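Local coordinates for protein DNA polymerase III subunit beta (Pseudomonas aeruginosa, PDB 4TSZ) that confers processivity on DNA polymerases and tethers them and other proteins to DNA, as a ring-shaped replication factor built from two subunits, at residues Leu17-Val22 with Val71-Leu76; Glu9-Pro14 with Gln41-Thr46. All blocks are in the same frame, centred on the assembly; numbering follows the deposited sequence.

Overall arrangement
Both contacts lie in the N-terminal domain and share helix 8-19. Contact 2 joins its first half to strand 42-48 of the sheet beneath it, and contact 1 joins its C-terminal end to the start of helix 73-82, which follows edge strand 67-72 of that same sheet. Their centres are about 12 Å apart. Val18 links them directly, with its CG2 packed 3.3 Å from Leu45 O. Along the chain the segments of the two contacts alternate. In this family the peptide-binding pocket lies between the central and C-terminal domains, so both contacts, in the N-terminal domain, are structural packing away from that pocket.

Contact 1 of 2, residues Leu17-Val22 with Val71-Leu76; sequences LVAGVV and VPARKL
Ala73 meets Val22 and Ala19 through its single methyl group. The isopropyl group of Val22 straddles that methyl, with CG2 at 3.9 Å and CG1 at 4.0 Å from Ala73 CB. With CG1 anti to the backbone N (chi1 170°) and CG2 beside it, both branches come up to the Ala73 methyl. Ala19 comes in more lightly, methyl to methyl, with its CB 4.5 Å from Ala73 CB. Small residues suit both places, for the backbones come close here, the CA atoms of Ala19 and Ala73 lying 5.6 Å apart. Such close helix packing belongs to the fold of bacterial beta subunits, in which each domain sets a pair of helices, here 8-19 and 73-82, against beta-sheet, with the helices lining the central channel around DNA. Val22 lies in the loop that follows helix 8-19, and its N makes a weak bond to Ala19 O, 3.1 Å long, in a turn that leaves both residues pointing toward Ala73. Pro72 occupies the N-cap position of the other helix. As the last residue of strand 67-72 it carries no N-H to offer a strand neighbour, while its carbonyl oxygen takes the first-turn bond from Leu76 N. Ala73 is anchored further by a backbone bond to Ser32, and its methyl also rests on Val34 of strand 33-39. Beyond the first shell, Leu17 and Val21 reach helix 199-208 of the central domain, through Leu208 and Glu204 respectively. On the far side, Lys75 NZ forms salt bridges with Glu300 and Glu302 of the second subunit, where the long flexible side chain of a lysine can span the boundary between chains.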
ATOM      1  N   LEU E  17     -11.533 -10.055  12.975  1.00 56.40           N
ATOM      2  CA  LEU E  17     -12.249  -8.852  13.412  1.00 56.75           C
ATOM      3  C   LEU E  17     -11.651  -8.291  14.692  1.00 58.55           C
ATOM      4  O   LEU E  17     -11.280  -7.116  14.744  1.00 57.37           O
ATOM      5  CB  LEU E  17     -13.753  -9.124  13.599  1.00 58.20           C
ATOM      6  CG  LEU E  17     -14.587  -9.354  12.343  1.00 64.37           C
ATOM      7  CD1 LEU E  17     -16.033  -9.468  12.690  1.00 64.96           C
ATOM      8  CD2 LEU E  17     -14.409  -8.234  11.319  1.00 69.08           C
ATOM      9  N   VAL E  18     -11.519  -9.162  15.701  1.00 54.61           N
ATOM     10  CA  VAL E  18     -10.984  -8.886  17.031  1.00 53.65           C
ATOM     11  C   VAL E  18      -9.522  -8.419  16.999  1.00 56.36           C
ATOM     12  O   VAL E  18      -9.187  -7.455  17.685  1.00 55.14           O
ATOM     13  CB  VAL E  18     -11.259 -10.115  17.948  1.00 57.89           C
ATOM     14  CG1 VAL E  18     -10.246 -10.265  19.061  1.00 57.16           C
ATOM     15  CG2 VAL E  18     -12.677 -10.080  18.496  1.00 58.62           C
ATOM     16  N   ALA E  19      -8.670  -9.069  16.174  1.00 53.77           N
ATOM     17  CA  ALA E  19      -7.250  -8.725  16.029  1.00 53.14           C
ATOM     18  C   ALA E  19      -7.046  -7.322  15.451  1.00 57.82           C
ATOM     19  O   ALA E  19      -6.029  -6.692  15.735  1.00 57.55           O
ATOM     20  CB  ALA E  19      -6.536  -9.760  15.173  1.00 53.82           C
ATOM     21  N   GLY E  20      -8.029  -6.845  14.690  1.00 55.19           N
ATOM     22  CA  GLY E  20      -8.048  -5.515  14.085  1.00 54.99           C
ATOM     23  C   GLY E  20      -8.011  -4.372  15.084  1.00 59.01           C
ATOM     24  O   GLY E  20      -7.502  -3.296  14.764  1.00 58.54           O
ATOM     25  N   VAL E  21      -8.540  -4.590  16.303  1.00 56.01           N
ATOM     26  CA  VAL E  21      -8.527  -3.567  17.361  1.00 55.52           C
ATOM     27  C   VAL E  21      -7.282  -3.705  18.263  1.00 60.30           C
ATOM     28  O   VAL E  21      -6.952  -2.780  19.006  1.00 60.46           O
ATOM     29  CB  VAL E  21      -9.867  -3.435  18.143  1.00 59.41           C
ATOM     30  CG1 VAL E  21     -11.059  -3.331  17.188  1.00 59.63           C
ATOM     31  CG2 VAL E  21     -10.059  -4.579  19.136  1.00 59.30           C
ATOM     32  N   VAL E  22      -6.594  -4.858  18.180  1.00 57.35           N
ATOM     33  CA  VAL E  22      -5.380  -5.173  18.941  1.00 57.24           C
ATOM     34  C   VAL E  22      -4.199  -4.430  18.298  1.00 63.21           C
ATOM     35  O   VAL E  22      -3.880  -4.674  17.131  1.00 63.35           O
ATOM     36  CB  VAL E  22      -5.152  -6.711  19.039  1.00 60.45           C
ATOM     37  CG1 VAL E  22      -3.777  -7.040  19.600  1.00 59.86           C
ATOM     38  CG2 VAL E  22      -6.240  -7.384  19.876  1.00 60.63           C
ATOM     39  N   VAL E  71      -4.073 -15.115  24.625  1.00 40.29           N
ATOM     40  CA  VAL E  71      -2.978 -15.550  23.745  1.00 40.79           C
ATOM     41  C   VAL E  71      -2.603 -14.428  22.766  1.00 41.87           C
ATOM     42  O   VAL E  71      -3.486 -13.636  22.438  1.00 38.88           O
ATOM     43  CB  VAL E  71      -3.295 -16.881  22.980  1.00 46.19           C
ATOM     44  CG1 VAL E  71      -3.284 -18.080  23.916  1.00 47.52           C
ATOM     45  CG2 VAL E  71      -4.614 -16.806  22.225  1.00 46.01           C
ATOM     46  N   PRO E  72      -1.340 -14.355  22.245  1.00 40.20           N
ATOM     47  CA  PRO E  72      -1.007 -13.307  21.255  1.00 39.69           C
ATOM     48  C   PRO E  72      -1.983 -13.342  20.078  1.00 44.65           C
ATOM     49  O   PRO E  72      -2.102 -14.369  19.400  1.00 45.10           O
ATOM     50  CB  PRO E  72       0.424 -13.645  20.832  1.00 41.35           C
ATOM     51  CG  PRO E  72       0.958 -14.480  21.877  1.00 46.49           C
ATOM     52  CD  PRO E  72      -0.176 -15.219  22.509  1.00 42.43           C
ATOM     53  N   ALA E  73      -2.748 -12.249  19.906  1.00 42.30           N
ATOM     54  CA  ALA E  73      -3.792 -12.148  18.884  1.00 42.49           C
ATOM     55  C   ALA E  73      -3.297 -12.282  17.442  1.00 46.40           C
ATOM     56  O   ALA E  73      -3.842 -13.097  16.695  1.00 45.38           O
ATOM     57  CB  ALA E  73      -4.599 -10.870  19.075  1.00 43.22           C
ATOM     58  N   ARG E  74      -2.259 -11.515  17.062  1.00 43.64           N
ATOM     59  CA  ARG E  74      -1.674 -11.546  15.713  1.00 43.92           C
ATOM     60  C   ARG E  74      -1.097 -12.925  15.383  1.00 45.70           C
ATOM     61  O   ARG E  74      -1.375 -13.454  14.306  1.00 45.65           O
ATOM     62  CB  ARG E  74      -0.626 -10.419  15.533  1.00 45.93           C
ATOM     63  CG  ARG E  74       0.025 -10.331  14.135  1.00 63.67           C
ATOM     64  CD  ARG E  74      -0.852  -9.667  13.083  1.00 83.11           C
ATOM     65  NE  ARG E  74      -1.045  -8.238  13.339  1.00102.68           N
ATOM     66  CZ  ARG E  74      -0.826  -7.278  12.444  1.00122.94           C
ATOM     67  NH1 ARG E  74      -0.409  -7.582  11.220  1.00110.66           N
ATOM     68  NH2 ARG E  74      -1.028  -6.008  12.764  1.00113.57           N
ATOM     69  N   LYS E  75      -0.349 -13.526  16.330  1.00 40.70           N
ATOM     70  CA  LYS E  75       0.228 -14.857  16.150  1.00 39.99           C
ATOM     71  C   LYS E  75      -0.839 -15.925  15.919  1.00 41.75           C
ATOM     72  O   LYS E  75      -0.704 -16.690  14.967  1.00 40.11           O
ATOM     73  CB  LYS E  75       1.161 -15.239  17.309  1.00 42.60           C
ATOM     74  CG  LYS E  75       2.587 -14.778  17.083  1.00 42.47           C
ATOM     75  CD  LYS E  75       3.402 -14.960  18.323  1.00 49.98           C
ATOM     76  CE  LYS E  75       4.741 -14.290  18.219  1.00 51.42           C
ATOM     77  NZ  LYS E  75       5.298 -14.011  19.568  1.00 54.56           N
ATOM     78  N   LEU E  76      -1.911 -15.961  16.755  1.00 39.35           N
ATOM     79  CA  LEU E  76      -2.991 -16.940  16.601  1.00 39.92           C
ATOM     80  C   LEU E  76      -3.727 -16.750  15.271  1.00 44.92           C
ATOM     81  O   LEU E  76      -4.020 -17.742  14.602  1.00 44.22           O
ATOM     82  CB  LEU E  76      -3.960 -16.935  17.798  1.00 39.58           C
ATOM     83  CG  LEU E  76      -5.083 -18.007  17.789  1.00 44.44           C
ATOM     84  CD1 LEU E  76      -4.530 -19.425  17.977  1.00 45.23           C
ATOM     85  CD2 LEU E  76      -6.131 -17.709  18.851  1.00 46.20           C
TER

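Contact 2 of 2, residues Glu9-Pro14 with Gln41-Thr46; sequences EALLKP and QQLSLT
Helix 9-14 lies over strand 42-46 with Leu11 and Pro14 above Leu43 and Leu45, the two axes 9.9 Å apart at closest approach and their directions only 33° from parallel. Leu11 leaves the helix beside the strand rather than straight at it, but with CG anti to the backbone N (chi1 177°) its CD1 methyl extends to touch two strand residues: Leu45 CD2 at 3.9 Å and Leu43 CD2 at 4.0 Å. The side chains of Leu11 and Leu45 cross at about a right angle. Leu45 is the fork of the contact, since its other methyl, CD1, lies 3.8 Å from Pro14 CG and 3.9 Å from Pro14 CB, resting on the CB-CG side of the ring. Proline fits here because its compact, rigid ring offers an apolar surface to Leu45 and its backbone N has no hydrogen to give to the preceding turn, which goes with the kink of the helix at this point. Strand residues alternate, so Leu43 and Leu45 face the helix while Ser44 points away. Ile6 of strand 3-7 packs against both Leu11 and Leu43. Leu43 and Leu45 spend their backbone polar groups on strand 52-59, bonding Val58 and Gly56, so segment 9-14 meets hydrocarbon, and this part of the helix packs on the sheet through buried apolar side chains, without a polar bond between the two segments.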
ATOM      1  N   GLU E   9     -12.036 -21.693   9.192  1.00 48.81           N
ATOM      2  CA  GLU E   9     -12.833 -20.537   8.769  1.00 48.84           C
ATOM      3  C   GLU E   9     -13.744 -19.998   9.860  1.00 54.04           C
ATOM      4  O   GLU E   9     -13.926 -18.782   9.939  1.00 54.05           O
ATOM      5  CB  GLU E   9     -13.615 -20.841   7.475  1.00 51.28           C
ATOM      6  CG  GLU E   9     -12.728 -21.076   6.255  1.00 58.89           C
ATOM      7  CD  GLU E   9     -11.947 -22.382   6.226  1.00 74.69           C
ATOM      8  OE1 GLU E   9     -12.341 -23.329   6.949  1.00 61.05           O
ATOM      9  OE2 GLU E   9     -10.927 -22.448   5.501  1.00 66.44           O
ATOM     10  N   ALA E  10     -14.291 -20.889  10.707  1.00 51.44           N
ATOM     11  CA  ALA E  10     -15.165 -20.520  11.825  1.00 51.91           C
ATOM     12  C   ALA E  10     -14.393 -19.725  12.884  1.00 54.49           C
ATOM     13  O   ALA E  10     -14.945 -18.783  13.446  1.00 53.83           O
ATOM     14  CB  ALA E  10     -15.789 -21.765  12.444  1.00 54.14           C
ATOM     15  N   LEU E  11     -13.110 -20.084  13.122  1.00 50.04           N
ATOM     16  CA  LEU E  11     -12.244 -19.386  14.068  1.00 47.92           C
ATOM     17  C   LEU E  11     -11.702 -18.101  13.449  1.00 51.20           C
ATOM     18  O   LEU E  11     -11.666 -17.067  14.121  1.00 50.52           O
ATOM     19  CB  LEU E  11     -11.090 -20.306  14.533  1.00 47.80           C
ATOM     20  CG  LEU E  11     -10.030 -19.696  15.485  1.00 50.90           C
ATOM     21  CD1 LEU E  11     -10.646 -19.271  16.823  1.00 51.42           C
ATOM     22  CD2 LEU E  11      -8.872 -20.648  15.697  1.00 50.27           C
ATOM     23  N   LEU E  12     -11.270 -18.176  12.177  1.00 48.19           N
ATOM     24  CA  LEU E  12     -10.675 -17.054  11.448  1.00 48.07           C
ATOM     25  C   LEU E  12     -11.537 -15.799  11.372  1.00 52.67           C
ATOM     26  O   LEU E  12     -11.005 -14.712  11.608  1.00 51.28           O
ATOM     27  CB  LEU E  12     -10.193 -17.491  10.053  1.00 48.55           C
ATOM     28  CG  LEU E  12      -9.227 -16.571   9.307  1.00 52.36           C
ATOM     29  CD1 LEU E  12      -7.931 -16.347  10.094  1.00 51.74           C
ATOM     30  CD2 LEU E  12      -8.924 -17.126   7.928  1.00 54.03           C
ATOM     31  N   LYS E  13     -12.846 -15.936  11.055  1.00 50.76           N
ATOM     32  CA  LYS E  13     -13.764 -14.793  10.938  1.00 50.64           C
ATOM     33  C   LYS E  13     -13.775 -13.885  12.192  1.00 53.79           C
ATOM     34  O   LYS E  13     -13.325 -12.740  12.068  1.00 52.56           O
ATOM     35  CB  LYS E  13     -15.171 -15.210  10.462  1.00 54.07           C
ATOM     36  N   PRO E  14     -14.160 -14.366  13.411  1.00 50.97           N
ATOM     37  CA  PRO E  14     -14.106 -13.484  14.594  1.00 50.57           C
ATOM     38  C   PRO E  14     -12.695 -13.084  15.017  1.00 54.41           C
ATOM     39  O   PRO E  14     -12.505 -11.968  15.500  1.00 53.74           O
ATOM     40  CB  PRO E  14     -14.794 -14.317  15.681  1.00 53.27           C
ATOM     41  CG  PRO E  14     -14.625 -15.715  15.255  1.00 57.51           C
ATOM     42  CD  PRO E  14     -14.711 -15.690  13.774  1.00 53.12           C
ATOM     43  N   GLN E  41     -21.158 -24.530  25.000  1.00 57.30           N
ATOM     44  CA  GLN E  41     -20.816 -24.744  23.591  1.00 55.85           C
ATOM     45  C   GLN E  41     -20.569 -23.425  22.830  1.00 56.70           C
ATOM     46  O   GLN E  41     -20.769 -23.357  21.612  1.00 56.12           O
ATOM     47  CB  GLN E  41     -21.848 -25.659  22.901  1.00 58.78           C
ATOM     48  CG  GLN E  41     -21.845 -27.104  23.417  1.00 67.04           C
ATOM     49  CD  GLN E  41     -20.504 -27.788  23.277  1.00 80.21           C
ATOM     50  OE1 GLN E  41     -19.933 -27.887  22.184  1.00 73.72           O
ATOM     51  NE2 GLN E  41     -19.967 -28.270  24.385  1.00 71.29           N
ATOM     52  N   GLN E  42     -20.117 -22.380  23.552  1.00 51.57           N
ATOM     53  CA  GLN E  42     -19.814 -21.084  22.957  1.00 50.55           C
ATOM     54  C   GLN E  42     -18.396 -20.629  23.242  1.00 53.00           C
ATOM     55  O   GLN E  42     -17.949 -20.646  24.393  1.00 51.25           O
ATOM     56  CB  GLN E  42     -20.809 -19.993  23.387  1.00 52.73           C
ATOM     57  CG  GLN E  42     -20.660 -18.683  22.575  1.00 72.55           C
ATOM     58  CD  GLN E  42     -21.565 -17.569  23.041  1.00 94.36           C
ATOM     59  OE1 GLN E  42     -21.347 -16.958  24.092  1.00 87.22           O
ATOM     60  NE2 GLN E  42     -22.578 -17.252  22.245  1.00 87.51           N
ATOM     61  N   LEU E  43     -17.708 -20.190  22.174  1.00 49.05           N
ATOM     62  CA  LEU E  43     -16.394 -19.579  22.243  1.00 47.34           C
ATOM     63  C   LEU E  43     -16.576 -18.075  22.006  1.00 50.88           C
ATOM     64  O   LEU E  43     -17.206 -17.669  21.026  1.00 50.44           O
ATOM     65  CB  LEU E  43     -15.410 -20.177  21.205  1.00 46.74           C
ATOM     66  CG  LEU E  43     -14.047 -19.457  21.045  1.00 50.12           C
ATOM     67  CD1 LEU E  43     -13.139 -19.660  22.272  1.00 49.88           C
ATOM     68  CD2 LEU E  43     -13.341 -19.900  19.775  1.00 51.65           C
ATOM     69  N   SER E  44     -16.027 -17.259  22.911  1.00 47.49           N
ATOM     70  CA  SER E  44     -16.035 -15.805  22.787  1.00 46.50           C
ATOM     71  C   SER E  44     -14.599 -15.358  22.628  1.00 51.05           C
ATOM     72  O   SER E  44     -13.711 -15.885  23.307  1.00 51.23           O
ATOM     73  CB  SER E  44     -16.670 -15.145  24.009  1.00 48.92           C
ATOM     74  OG  SER E  44     -18.058 -15.436  24.070  1.00 58.69           O
ATOM     75  N   LEU E  45     -14.362 -14.416  21.708  1.00 47.61           N
ATOM     76  CA  LEU E  45     -13.032 -13.864  21.424  1.00 46.23           C
ATOM     77  C   LEU E  45     -13.104 -12.367  21.661  1.00 48.66           C
ATOM     78  O   LEU E  45     -13.950 -11.700  21.067  1.00 48.62           O
ATOM     79  CB  LEU E  45     -12.569 -14.168  19.970  1.00 46.31           C
ATOM     80  CG  LEU E  45     -12.431 -15.644  19.565  1.00 52.26           C
ATOM     81  CD1 LEU E  45     -13.724 -16.174  18.965  1.00 54.34           C
ATOM     82  CD2 LEU E  45     -11.319 -15.816  18.553  1.00 55.92           C
ATOM     83  N   THR E  46     -12.252 -11.842  22.549  1.00 44.77           N
ATOM     84  CA  THR E  46     -12.251 -10.418  22.869  1.00 44.28           C
ATOM     85  C   THR E  46     -10.897  -9.753  22.619  1.00 48.30           C
ATOM     86  O   THR E  46      -9.863 -10.270  23.036  1.00 47.57           O
ATOM     87  CB  THR E  46     -12.777 -10.183  24.299  1.00 49.48           C
ATOM     88  OG1 THR E  46     -14.045 -10.829  24.455  1.00 49.75           O
ATOM     89  CG2 THR E  46     -12.900  -8.699  24.651  1.00 46.05           C
TER